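Local atomic coordinates of GDP-L-fucose synthase (PDB entry 7M13), a protein that uses NADPH to make the nucleotide sugar GDP-D-glycero-L-gluco-heptose for the capsular polysaccharide of Campylobacter jejuni, and belongs to the GDP-L-fucose synthase subfamily. Residues Met5-Lys10 with Arg31-Leu36; Thr22-Asn27 with Asp252-Thr257; Glu62-Thr67 with Lys104-Phe109. All blocks are in the same frame, centred on the assembly; numbering follows the deposited sequence. Where two conformers were deposited one is given.

Contact 1: residues Met5-Lys10 with Arg31-Leu36; sequences MQTNSK and RGFNNL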
loop_
_atom_site.group_PDB
_atom_site.type_symbol
_atom_site.label_atom_id
_atom_site.label_comp_id
_atom_site.label_asym_id
_atom_site.label_seq_id
_atom_site.Cartn_x
_atom_site.Cartn_y
_atom_site.Cartn_z
ATOM N N MET B 5 -8.123 -17.902 22.885
ATOM C CA MET B 5 -8.959 -16.909 23.597
ATOM C C MET B 5 -9.699 -17.664 24.693
ATOM O O MET B 5 -10.214 -18.736 24.427
ATOM C CB MET B 5 -10.030 -16.228 22.751
ATOM C CG MET B 5 -9.524 -15.374 21.646
ATOM S SD MET B 5 -10.810 -14.339 20.947
ATOM C CE MET B 5 -12.040 -15.541 20.455
ATOM N N GLN B 6 -9.738 -17.067 25.869
ATOM C CA GLN B 6 -10.533 -17.575 27.011
ATOM C C GLN B 6 -11.775 -16.705 27.122
ATOM O O GLN B 6 -11.807 -15.559 26.643
ATOM C CB GLN B 6 -9.725 -17.466 28.304
ATOM C CG GLN B 6 -8.353 -18.092 28.255
ATOM C CD GLN B 6 -8.468 -19.569 28.016
ATOM O OE1 GLN B 6 -9.145 -20.270 28.766
ATOM N NE2 GLN B 6 -7.844 -20.045 26.946
ATOM N N THR B 7 -12.812 -17.181 27.819
ATOM C CA THR B 7 -14.050 -16.400 27.915
ATOM C C THR B 7 -13.805 -15.127 28.720
ATOM O O THR B 7 -14.550 -14.210 28.502
ATOM C CB THR B 7 -15.188 -17.254 28.503
ATOM O OG1 THR B 7 -14.639 -17.894 29.658
ATOM C CG2 THR B 7 -15.695 -18.256 27.478
ATOM N N ASN B 8 -12.746 -15.076 29.510
ATOM C CA ASN B 8 -12.447 -13.830 30.263
ATOM C C ASN B 8 -11.336 -13.033 29.593
ATOM O O ASN B 8 -10.925 -12.053 30.165
ATOM C CB ASN B 8 -12.106 -14.090 31.728
ATOM C CG ASN B 8 -10.946 -15.034 31.962
ATOM O OD1 ASN B 8 -10.405 -15.693 31.070
ATOM N ND2 ASN B 8 -10.508 -15.139 33.214
ATOM N N SER B 9 -10.845 -13.457 28.445
ATOM C CA SER B 9 -9.900 -12.632 27.658
ATOM C C SER B 9 -10.496 -11.293 27.273
ATOM O O SER B 9 -11.679 -11.202 26.902
ATOM C CB SER B 9 -9.473 -13.352 26.409
ATOM O OG SER B 9 -8.758 -14.537 26.686
ATOM N N LYS B 10 -9.682 -10.240 27.318
ATOM C CA LYS B 10 -10.153 -8.906 26.929
ATOM C C LYS B 10 -10.090 -8.805 25.410
ATOM O O LYS B 10 -8.987 -8.865 24.869
ATOM C CB LYS B 10 -9.349 -7.801 27.606
ATOM C CG LYS B 10 -9.982 -6.437 27.401
ATOM C CD LYS B 10 -9.400 -5.390 28.329
ATOM C CE LYS B 10 -10.138 -4.081 28.330
ATOM N NZ LYS B 10 -9.614 -3.236 29.435
ATOM N N ARG B 31 -21.214 -17.336 23.192
ATOM C CA ARG B 31 -20.222 -18.365 23.534
ATOM C C ARG B 31 -19.569 -18.074 24.894
ATOM O O ARG B 31 -18.647 -18.827 25.243
ATOM C CB ARG B 31 -19.191 -18.453 22.406
ATOM C CG ARG B 31 -19.824 -18.835 21.077
ATOM C CD ARG B 31 -18.746 -18.746 20.032
ATOM N NE ARG B 31 -19.302 -18.653 18.699
ATOM C CZ ARG B 31 -18.760 -19.222 17.647
ATOM N NH1 ARG B 31 -17.651 -19.939 17.772
ATOM N NH2 ARG B 31 -19.360 -19.110 16.479
ATOM N N GLY B 32 -19.993 -17.018 25.571
ATOM C CA GLY B 32 -19.550 -16.616 26.928
ATOM C C GLY B 32 -18.348 -15.682 26.938
ATOM O O GLY B 32 -17.854 -15.371 28.038
ATOM N N PHE B 33 -17.932 -15.182 25.771
ATOM C CA PHE B 33 -16.801 -14.225 25.674
ATOM C C PHE B 33 -17.358 -12.846 25.976
ATOM O O PHE B 33 -17.812 -12.137 25.057
ATOM C CB PHE B 33 -16.141 -14.276 24.298
ATOM C CG PHE B 33 -15.444 -15.563 23.990
ATOM C CD1 PHE B 33 -14.146 -15.799 24.376
ATOM C CD2 PHE B 33 -16.109 -16.596 23.330
ATOM C CE1 PHE B 33 -13.526 -17.002 24.103
ATOM C CE2 PHE B 33 -15.475 -17.783 23.020
ATOM C CZ PHE B 33 -14.183 -17.991 23.407
ATOM N N ASN B 34 -17.443 -12.485 27.251
ATOM C CA ASN B 34 -18.222 -11.307 27.666
ATOM C C ASN B 34 -17.319 -10.128 28.046
ATOM O O ASN B 34 -17.887 -9.090 28.298
ATOM C CB ASN B 34 -19.186 -11.665 28.803
ATOM C CG ASN B 34 -20.360 -12.455 28.270
ATOM O OD1 ASN B 34 -20.981 -12.047 27.290
ATOM N ND2 ASN B 34 -20.715 -13.554 28.921
ATOM N N ASN B 35 -15.986 -10.267 28.020
ATOM C CA ASN B 35 -15.025 -9.218 28.449
ATOM C C ASN B 35 -14.616 -8.418 27.205
ATOM O O ASN B 35 -13.456 -8.497 26.774
ATOM C CB ASN B 35 -13.799 -9.794 29.135
ATOM C CG ASN B 35 -12.911 -8.747 29.770
ATOM O OD1 ASN B 35 -13.330 -7.583 29.907
ATOM N ND2 ASN B 35 -11.705 -9.156 30.125
ATOM N N LEU B 36 -15.573 -7.736 26.626
ATOM C CA LEU B 36 -15.393 -7.000 25.360
ATOM C C LEU B 36 -15.118 -5.548 25.661
ATOM O O LEU B 36 -15.653 -4.972 26.630
ATOM C CB LEU B 36 -16.633 -7.146 24.489
ATOM C CG LEU B 36 -17.123 -8.572 24.238
ATOM C CD1 LEU B 36 -18.323 -8.559 23.315
ATOM C CD2 LEU B 36 -16.027 -9.495 23.725
HETATM O O HOH W 1 -14.281 -12.138 26.582
#
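Phe33 pushes its ring into the turn made by Met5-Lys10 and is held there from both faces. Thr7 CG2 sits over the ring centre, 4.1 Å from the centroid of Phe33 and only 7° off the normal, a CH-pi contact. Over the opposite face comes Met5 CE, offset toward the rim, and Met5 SD makes an oblique Met-aromatic contact with the Phe33 centroid at 5.4 Å. The Met5 chain bends at its last torsion (chi3 -57°), and this carries the methyl over the ring. At the ring edge, near its plane, Gln6 O lies 3.3 Å from Phe33 CD1. Thr7 CB also rests on the backbone of Gly32, 3.3 Å from its O.

Two loops of the Rossmann domain meet here: Met5-Lys10 leads into strand 11-14, while Arg31-Leu36 follows helix 19-30 and leads to strand 36-37. The first folds into a type I turn from Gln6 to Ser9, with Gln6 N donating to Ser9 OG; the second starts with a Schellman motif at Gly32, whose phi is positive.

Polar contacts lie toward the starts of the two strands. Asn35 ND2 donates to Asn8 O over 3.0 Å, nearly straight at 167°; Asn8 O lies in the amide plane of Asn35, but the donor stands above the carbonyl plane of Asn8. A water gives its two protons to Thr7 O and Ser9 O, each 2.8 Å from it, and accepts from Asn35 N. Farther along, the CA-H of Lys10 points at Asn35 O, with Lys10 CA 3.3 Å from that oxygen.

Contact 2: residues Thr22-Asn27 with Asp252-Thr257; sequences TALVEN and DVAIYT
Leu24 reaches across from helix 19-30 with one methyl, CD2, which meets Ala254 CB at 4.0 Å and lies 4.4 Å from Ile255 CG1 on helix 247-260. Helix 19-30 is the first helix of the Rossmann fold: it begins at the glycine-rich loop, where Thr19 and Ala20 bind NADP. Helix 247-260 comes more than two hundred residues later and lies on the same face of the central sheet, where Leu24 and Ala254 both rest on Phe65.

Over these segments the axes cross at -64° and come within 10.4 Å. The Leu24 side chain spans the gap: with CG anti to the carbonyl carbon (chi1 -84°), its CD2 branch is brought toward Ala254. One turn on, Asn27 CB lies 4.2 Å from Ile255 CD1. Ala251, one turn before Ala254 and Ile255, also packs on Leu24 and Asn27.

The polar margin is of another kind. In the Asp252 conformer described, Asn27 and Asp252 cross at about a right angle, with amide and carboxylate planes 80° apart, and no direct hydrogen bond joins them. A water lies between Asn27 OD1 and the Asp252 carboxylate, but its proton directions and its very short approach to Asp252, modelled in two conformers, are doubtful. The main partner of Asp252 appears to be Arg31, though that salt bridge is implausibly short here. The other end of the amide turns back: Asn27 ND2 donates to Asp248 OD1 and, at 2.9 Å, to Ala23 O in its own helix, which Asn27 N reaches from the opposite face of the carbonyl plane.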
loop_
_atom_site.group_PDB
_atom_site.type_symbol
_atom_site.label_atom_id
_atom_site.label_comp_id
_atom_site.label_asym_id
_atom_site.label_seq_id
_atom_site.Cartn_x
_atom_site.Cartn_y
_atom_site.Cartn_z
ATOM N N THR B 22 -21.228 -6.093 14.661
ATOM C CA THR B 22 -22.429 -6.441 15.456
ATOM C C THR B 22 -22.500 -7.964 15.563
ATOM O O THR B 22 -22.824 -8.483 16.641
ATOM C CB THR B 22 -23.696 -5.855 14.841
ATOM O OG1 THR B 22 -23.601 -4.430 14.838
ATOM C CG2 THR B 22 -24.907 -6.324 15.610
ATOM N N ALA B 23 -22.295 -8.703 14.463
ATOM C CA ALA B 23 -22.318 -10.166 14.454
ATOM C C ALA B 23 -21.229 -10.734 15.370
ATOM O O ALA B 23 -21.455 -11.731 16.060
ATOM C CB ALA B 23 -22.162 -10.699 13.045
ATOM N N LEU B 24 -20.036 -10.141 15.396
ATOM C CA LEU B 24 -18.976 -10.660 16.275
ATOM C C LEU B 24 -19.367 -10.443 17.743
ATOM O O LEU B 24 -19.170 -11.379 18.543
ATOM C CB LEU B 24 -17.653 -9.970 15.950
ATOM C CG LEU B 24 -16.917 -10.593 14.788
ATOM C CD1 LEU B 24 -15.916 -9.590 14.244
ATOM C CD2 LEU B 24 -16.239 -11.875 15.210
ATOM N N VAL B 25 -19.861 -9.254 18.065
ATOM C CA VAL B 25 -20.273 -8.972 19.470
ATOM C C VAL B 25 -21.299 -10.031 19.871
ATOM O O VAL B 25 -21.120 -10.652 20.919
ATOM C CB VAL B 25 -20.819 -7.556 19.673
ATOM C CG1 VAL B 25 -21.420 -7.429 21.074
ATOM C CG2 VAL B 25 -19.789 -6.461 19.471
ATOM N N GLU B 26 -22.341 -10.236 19.069
ATOM C CA GLU B 26 -23.431 -11.186 19.459
ATOM C C GLU B 26 -22.918 -12.624 19.559
ATOM O O GLU B 26 -23.309 -13.356 20.492
ATOM C CB GLU B 26 -24.595 -11.083 18.479
ATOM C CG GLU B 26 -25.348 -9.780 18.620
ATOM C CD GLU B 26 -26.442 -9.586 17.582
ATOM O OE1 GLU B 26 -26.476 -10.373 16.589
ATOM O OE2 GLU B 26 -27.227 -8.626 17.749
ATOM N N ASN B 27 -22.133 -13.090 18.600
ATOM C CA ASN B 27 -21.621 -14.474 18.555
ATOM C C ASN B 27 -20.614 -14.706 19.699
ATOM O O ASN B 27 -20.646 -15.771 20.318
ATOM C CB ASN B 27 -21.010 -14.779 17.194
ATOM C CG ASN B 27 -22.083 -15.221 16.232
ATOM O OD1 ASN B 27 -22.485 -16.380 16.305
ATOM N ND2 ASN B 27 -22.628 -14.304 15.448
ATOM N N ASP B 252 -18.229 -16.794 12.832
ATOM C CA ASP B 252 -17.759 -18.176 13.131
ATOM C C ASP B 252 -16.324 -18.369 12.638
ATOM O O ASP B 252 -15.511 -18.920 13.391
ATOM C CB ASP B 252 -18.595 -19.279 12.476
ATOM C CG ASP B 252 -19.894 -19.589 13.190
ATOM O OD1 ASP B 252 -20.079 -19.045 14.301
ATOM O OD2 ASP B 252 -20.697 -20.386 12.633
ATOM N N VAL B 253 -16.022 -17.983 11.397
ATOM C CA VAL B 253 -14.661 -18.251 10.853
ATOM C C VAL B 253 -13.667 -17.305 11.541
ATOM O O VAL B 253 -12.538 -17.701 11.772
ATOM C CB VAL B 253 -14.546 -18.212 9.308
ATOM C CG1 VAL B 253 -14.844 -16.843 8.723
ATOM C CG2 VAL B 253 -13.202 -18.744 8.851
ATOM N N ALA B 254 -14.083 -16.085 11.873
ATOM C CA ALA B 254 -13.188 -15.160 12.601
ATOM C C ALA B 254 -12.837 -15.728 13.968
ATOM O O ALA B 254 -11.645 -15.741 14.360
ATOM C CB ALA B 254 -13.821 -13.795 12.676
ATOM N N ILE B 255 -13.828 -16.291 14.669
ATOM C CA ILE B 255 -13.548 -16.890 15.996
ATOM C C ILE B 255 -12.757 -18.189 15.812
ATOM O O ILE B 255 -11.802 -18.487 16.553
ATOM C CB ILE B 255 -14.844 -17.095 16.790
ATOM C CG1 ILE B 255 -15.491 -15.748 17.109
ATOM C CG2 ILE B 255 -14.510 -17.903 18.032
ATOM C CD1 ILE B 255 -16.932 -15.839 17.539
ATOM N N TYR B 256 -13.086 -18.987 14.799
ATOM C CA TYR B 256 -12.309 -20.209 14.520
ATOM C C TYR B 256 -10.834 -19.875 14.258
ATOM O O TYR B 256 -9.922 -20.581 14.706
ATOM C CB TYR B 256 -12.899 -20.948 13.321
ATOM C CG TYR B 256 -12.154 -22.198 12.982
ATOM C CD1 TYR B 256 -12.496 -23.389 13.591
ATOM C CD2 TYR B 256 -11.111 -22.201 12.065
ATOM C CE1 TYR B 256 -11.791 -24.547 13.310
ATOM C CE2 TYR B 256 -10.392 -23.346 11.793
ATOM C CZ TYR B 256 -10.743 -24.524 12.422
ATOM O OH TYR B 256 -10.059 -25.688 12.156
ATOM N N THR B 257 -10.603 -18.816 13.490
ATOM C CA THR B 257 -9.236 -18.340 13.197
ATOM C C THR B 257 -8.545 -18.016 14.508
ATOM O O THR B 257 -7.439 -18.470 14.714
ATOM C CB THR B 257 -9.259 -17.109 12.273
ATOM O OG1 THR B 257 -9.876 -17.455 11.028
ATOM C CG2 THR B 257 -7.846 -16.718 11.867
HETATM O O HOH W 2 -22.506 -18.408 14.193
#

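Contact 3: residues Glu62-Thr67 with Lys104-Phe109; sequences EYVFLT and KKLVFF. With NAP (NADP nicotinamide-adenine-dinucleotide phosphate), chain E.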
loop_
_atom_site.group_PDB
_atom_site.type_symbol
_atom_site.label_atom_id
_atom_site.label_comp_id
_atom_site.label_asym_id
_atom_site.label_seq_id
_atom_site.Cartn_x
_atom_site.Cartn_y
_atom_site.Cartn_z
ATOM N N GLU B 62 -6.346 -8.046 24.610
ATOM C CA GLU B 62 -5.552 -9.258 24.351
ATOM C C GLU B 62 -5.792 -9.771 22.928
ATOM O O GLU B 62 -4.890 -10.334 22.376
ATOM C CB GLU B 62 -5.962 -10.338 25.354
ATOM C CG GLU B 62 -5.571 -10.000 26.790
ATOM C CD GLU B 62 -6.005 -11.093 27.747
ATOM O OE1 GLU B 62 -5.339 -12.165 27.765
ATOM O OE2 GLU B 62 -7.026 -10.874 28.423
ATOM N N TYR B 63 -6.961 -9.507 22.374
ATOM C CA TYR B 63 -7.407 -9.989 21.042
ATOM C C TYR B 63 -8.111 -8.831 20.372
ATOM O O TYR B 63 -8.856 -8.055 21.006
ATOM C CB TYR B 63 -8.336 -11.206 21.172
ATOM C CG TYR B 63 -7.588 -12.366 21.743
ATOM C CD1 TYR B 63 -6.879 -13.233 20.944
ATOM C CD2 TYR B 63 -7.589 -12.611 23.103
ATOM C CE1 TYR B 63 -6.149 -14.274 21.471
ATOM C CE2 TYR B 63 -6.861 -13.648 23.654
ATOM C CZ TYR B 63 -6.132 -14.484 22.837
ATOM O OH TYR B 63 -5.394 -15.507 23.372
ATOM N N VAL B 64 -7.879 -8.665 19.072
ATOM C CA VAL B 64 -8.471 -7.578 18.276
ATOM C C VAL B 64 -9.150 -8.151 17.032
ATOM O O VAL B 64 -8.515 -8.941 16.278
ATOM C CB VAL B 64 -7.380 -6.569 17.875
ATOM C CG1 VAL B 64 -7.949 -5.506 16.956
ATOM C CG2 VAL B 64 -6.718 -5.928 19.106
ATOM N N PHE B 65 -10.403 -7.776 16.805
ATOM C CA PHE B 65 -11.106 -7.943 15.512
ATOM C C PHE B 65 -11.224 -6.594 14.863
ATOM O O PHE B 65 -11.914 -5.702 15.414
ATOM C CB PHE B 65 -12.462 -8.610 15.697
ATOM C CG PHE B 65 -12.416 -10.006 16.257
ATOM C CD1 PHE B 65 -12.366 -11.099 15.406
ATOM C CD2 PHE B 65 -12.559 -10.251 17.614
ATOM C CE1 PHE B 65 -12.333 -12.393 15.890
ATOM C CE2 PHE B 65 -12.540 -11.550 18.088
ATOM C CZ PHE B 65 -12.473 -12.619 17.225
ATOM N N LEU B 66 -10.526 -6.403 13.748
ATOM C CA LEU B 66 -10.467 -5.082 13.100
ATOM C C LEU B 66 -11.528 -5.041 12.010
ATOM O O LEU B 66 -11.227 -5.500 10.869
ATOM C CB LEU B 66 -9.067 -4.853 12.564
ATOM C CG LEU B 66 -8.861 -3.545 11.833
ATOM C CD1 LEU B 66 -9.484 -2.378 12.594
ATOM C CD2 LEU B 66 -7.381 -3.369 11.552
ATOM N N THR B 67 -12.716 -4.528 12.292
ATOM C CA THR B 67 -13.797 -4.492 11.276
ATOM C C THR B 67 -14.039 -3.084 10.745
ATOM O O THR B 67 -14.733 -2.969 9.737
ATOM C CB THR B 67 -15.133 -5.083 11.767
ATOM O OG1 THR B 67 -15.896 -4.083 12.465
ATOM C CG2 THR B 67 -14.943 -6.306 12.622
ATOM N N LYS B 104 -2.244 -10.452 21.700
ATOM C CA LYS B 104 -1.916 -11.851 21.382
ATOM C C LYS B 104 -2.238 -12.184 19.930
ATOM O O LYS B 104 -1.380 -12.749 19.259
ATOM C CB LYS B 104 -2.654 -12.780 22.337
ATOM C CG LYS B 104 -2.222 -12.583 23.768
ATOM C CD LYS B 104 -2.943 -13.455 24.762
ATOM C CE LYS B 104 -2.344 -13.345 26.151
ATOM N NZ LYS B 104 -2.631 -12.025 26.780
ATOM N N LYS B 105 -3.426 -11.843 19.458
ATOM C CA LYS B 105 -3.814 -12.165 18.084
ATOM C C LYS B 105 -4.790 -11.121 17.560
ATOM O O LYS B 105 -5.542 -10.530 18.353
ATOM C CB LYS B 105 -4.489 -13.519 18.096
ATOM C CG LYS B 105 -4.323 -14.351 16.874
ATOM C CD LYS B 105 -4.513 -15.814 17.261
ATOM C CE LYS B 105 -4.777 -16.551 15.998
ATOM N NZ LYS B 105 -4.868 -17.984 16.280
ATOM N N LEU B 106 -4.733 -10.877 16.256
ATOM C CA LEU B 106 -5.590 -9.905 15.567
ATOM C C LEU B 106 -6.118 -10.550 14.302
ATOM O O LEU B 106 -5.359 -11.277 13.655
ATOM C CB LEU B 106 -4.739 -8.666 15.244
ATOM C CG LEU B 106 -5.421 -7.519 14.482
ATOM C CD1 LEU B 106 -4.818 -6.179 14.907
ATOM C CD2 LEU B 106 -5.288 -7.699 12.982
ATOM N N VAL B 107 -7.378 -10.276 13.998
ATOM C CA VAL B 107 -7.988 -10.658 12.702
ATOM C C VAL B 107 -8.411 -9.393 11.985
ATOM O O VAL B 107 -9.061 -8.533 12.577
ATOM C CB VAL B 107 -9.171 -11.605 12.892
ATOM C CG1 VAL B 107 -9.956 -11.760 11.589
ATOM C CG2 VAL B 107 -8.700 -12.940 13.418
ATOM N N PHE B 108 -7.957 -9.235 10.754
ATOM C CA PHE B 108 -8.278 -8.117 9.862
ATOM C C PHE B 108 -9.114 -8.670 8.715
ATOM O O PHE B 108 -8.874 -9.793 8.263
ATOM C CB PHE B 108 -6.991 -7.481 9.327
ATOM C CG PHE B 108 -7.170 -6.474 8.223
ATOM C CD1 PHE B 108 -7.927 -5.334 8.434
ATOM C CD2 PHE B 108 -6.501 -6.618 7.023
ATOM C CE1 PHE B 108 -8.091 -4.394 7.435
ATOM C CE2 PHE B 108 -6.676 -5.684 6.020
ATOM C CZ PHE B 108 -7.481 -4.590 6.232
ATOM N N PHE B 109 -9.994 -7.879 8.144
ATOM C CA PHE B 109 -10.845 -8.310 7.008
ATOM C C PHE B 109 -10.425 -7.574 5.746
ATOM O O PHE B 109 -10.379 -6.308 5.708
ATOM C CB PHE B 109 -12.311 -8.096 7.317
ATOM C CG PHE B 109 -12.761 -8.915 8.493
ATOM C CD1 PHE B 109 -13.115 -10.247 8.325
ATOM C CD2 PHE B 109 -12.672 -8.405 9.774
ATOM C CE1 PHE B 109 -13.488 -11.008 9.421
ATOM C CE2 PHE B 109 -13.043 -9.179 10.863
ATOM C CZ PHE B 109 -13.425 -10.487 10.682
HETATM P PA NAP E . -19.539 -1.488 8.068
HETATM O O1A NAP E . -19.397 -0.530 6.923
HETATM O O2A NAP E . -20.906 -2.082 8.305
HETATM O O5B NAP E . -19.105 -0.842 9.431
HETATM C C5B NAP E . -17.871 -0.136 9.545
HETATM C C4B NAP E . -17.814 0.412 10.936
HETATM O O4B NAP E . -16.522 1.046 11.090
HETATM C C3B NAP E . -18.878 1.484 11.251
HETATM O O3B NAP E . -19.589 1.117 12.428
HETATM C C2B NAP E . -18.064 2.765 11.387
HETATM O O2B NAP E . -18.553 3.654 12.392
HETATM C C1B NAP E . -16.708 2.231 11.834
HETATM N N9A NAP E . -15.644 3.164 11.529
HETATM C C8A NAP E . -15.263 3.634 10.309
HETATM N N7A NAP E . -14.339 4.564 10.362
HETATM C C5A NAP E . -14.105 4.726 11.711
HETATM C C6A NAP E . -13.241 5.582 12.417
HETATM N N6A NAP E . -12.456 6.498 11.840
HETATM N N1A NAP E . -13.266 5.493 13.765
HETATM C C2A NAP E . -14.077 4.598 14.346
HETATM N N3A NAP E . -14.936 3.750 13.778
HETATM C C4A NAP E . -14.904 3.875 12.445
HETATM O O3 NAP E . -18.484 -2.672 7.870
HETATM P PN NAP E . -18.753 -4.161 7.402
HETATM O O1N NAP E . -19.591 -4.121 6.185
HETATM O O2N NAP E . -19.211 -4.905 8.593
HETATM O O5D NAP E . -17.259 -4.616 7.009
HETATM C C5D NAP E . -16.426 -5.247 7.954
HETATM C C4D NAP E . -15.131 -5.582 7.271
HETATM O O4D NAP E . -15.373 -6.535 6.200
HETATM C C3D NAP E . -14.407 -4.387 6.633
HETATM O O3D NAP E . -12.985 -4.540 6.737
HETATM C C2D NAP E . -14.877 -4.482 5.209
HETATM O O2D NAP E . -14.046 -3.786 4.285
HETATM C C1D NAP E . -14.876 -5.980 4.984
HETATM N N1N NAP E . -15.737 -6.346 3.836
HETATM C C2N NAP E . -17.081 -6.095 3.836
HETATM C C3N NAP E . -17.831 -6.357 2.740
HETATM C C7N NAP E . -19.293 -6.092 2.679
HETATM O O7N NAP E . -19.941 -6.522 1.703
HETATM N N7N NAP E . -19.845 -5.412 3.680
HETATM C C4N NAP E . -17.225 -6.971 1.576
HETATM C C5N NAP E . -15.809 -7.249 1.660
HETATM C C6N NAP E . -15.129 -6.879 2.701
HETATM P P2B NAP E . -19.822 4.610 12.090
HETATM O O1X NAP E . -20.998 3.678 12.174
HETATM O O2X NAP E . -19.638 5.277 10.799
HETATM O O3X NAP E . -19.779 5.635 13.240
#
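Val64 and Leu106 form the middle of a parallel pair in which residues 63-66 run beside 105-108 in register, and backbone bonds hold the inner part closely. Val64 N donates to Lys105 O, Val64 O accepts from Val107 N, and Leu66 N reaches Val107 O at 2.8 Å on an almost straight line (178°).

Side chains fill both faces of this buried part. On one, Val64 CG1 touches Leu106 CD1 at 3.8 Å, and Leu66 lies alongside Phe108, its CD2 3.7 Å from Phe108 CD1; helix 80-100 covers this side. On the other, Phe65 and Val107 point the same way, both under Met258 of helix 247-260. Tyr63 slants across Lys105 CB, while the long, extended Lys105 chain carries its amine away to Asp262 and to carbonyls at the end of that helix.

The solvent-facing end is still tied by Lys104 N to Glu62 O at 2.7 Å, but the Lys104 side chain is exposed. It lies beside Glu62 and bends at the last torsion (chi4 71°) to bring NZ 2.9 Å from Glu62 OE1, a salt bridge made on the anti side of the carboxylate. Glu62 OE2 turns to Lys10 N. Lys104 CB makes an off-centre CH-pi contact with the Tyr63 ring, and Lys104 CD passes 3.5 Å from Tyr63 OH.

At the far end the strands open toward the cofactor. The Phe109 ring turns its edge to Leu66 O, which lies 3.4 Å from CD2, while Phe109 O takes a weak bond from the ribose O3D of NADP at 3.3 Å and a regular hydrogen bond from Lys144 NZ. Strands 63-66 and 105-111, linked by helix 80-100, form a beta-alpha-beta crossover, and the dinucleotide lies at their C-terminal ends as in a Rossmann fold.

Overall arrangement
All three contacts belong to the Rossmann half of the chain, at different depths. Contact 3 is the sheet itself, buried and largely backbone-bonded, and it reaches the cofactor. Contact 2 lies directly on it, its two helices meeting mostly through apolar side chains, with Thr257 O receiving Lys105 NZ. Contact 1 is the partly buried outer end, where loops replace regular structure, an aromatic ring is packed between loop residues, and a water and an amide bridge the rest. It shares helix 19-30 with contact 2 through the loop after that helix, and passes to contact 3 where Lys10 O meets Glu62 N and Met5 packs on Tyr63.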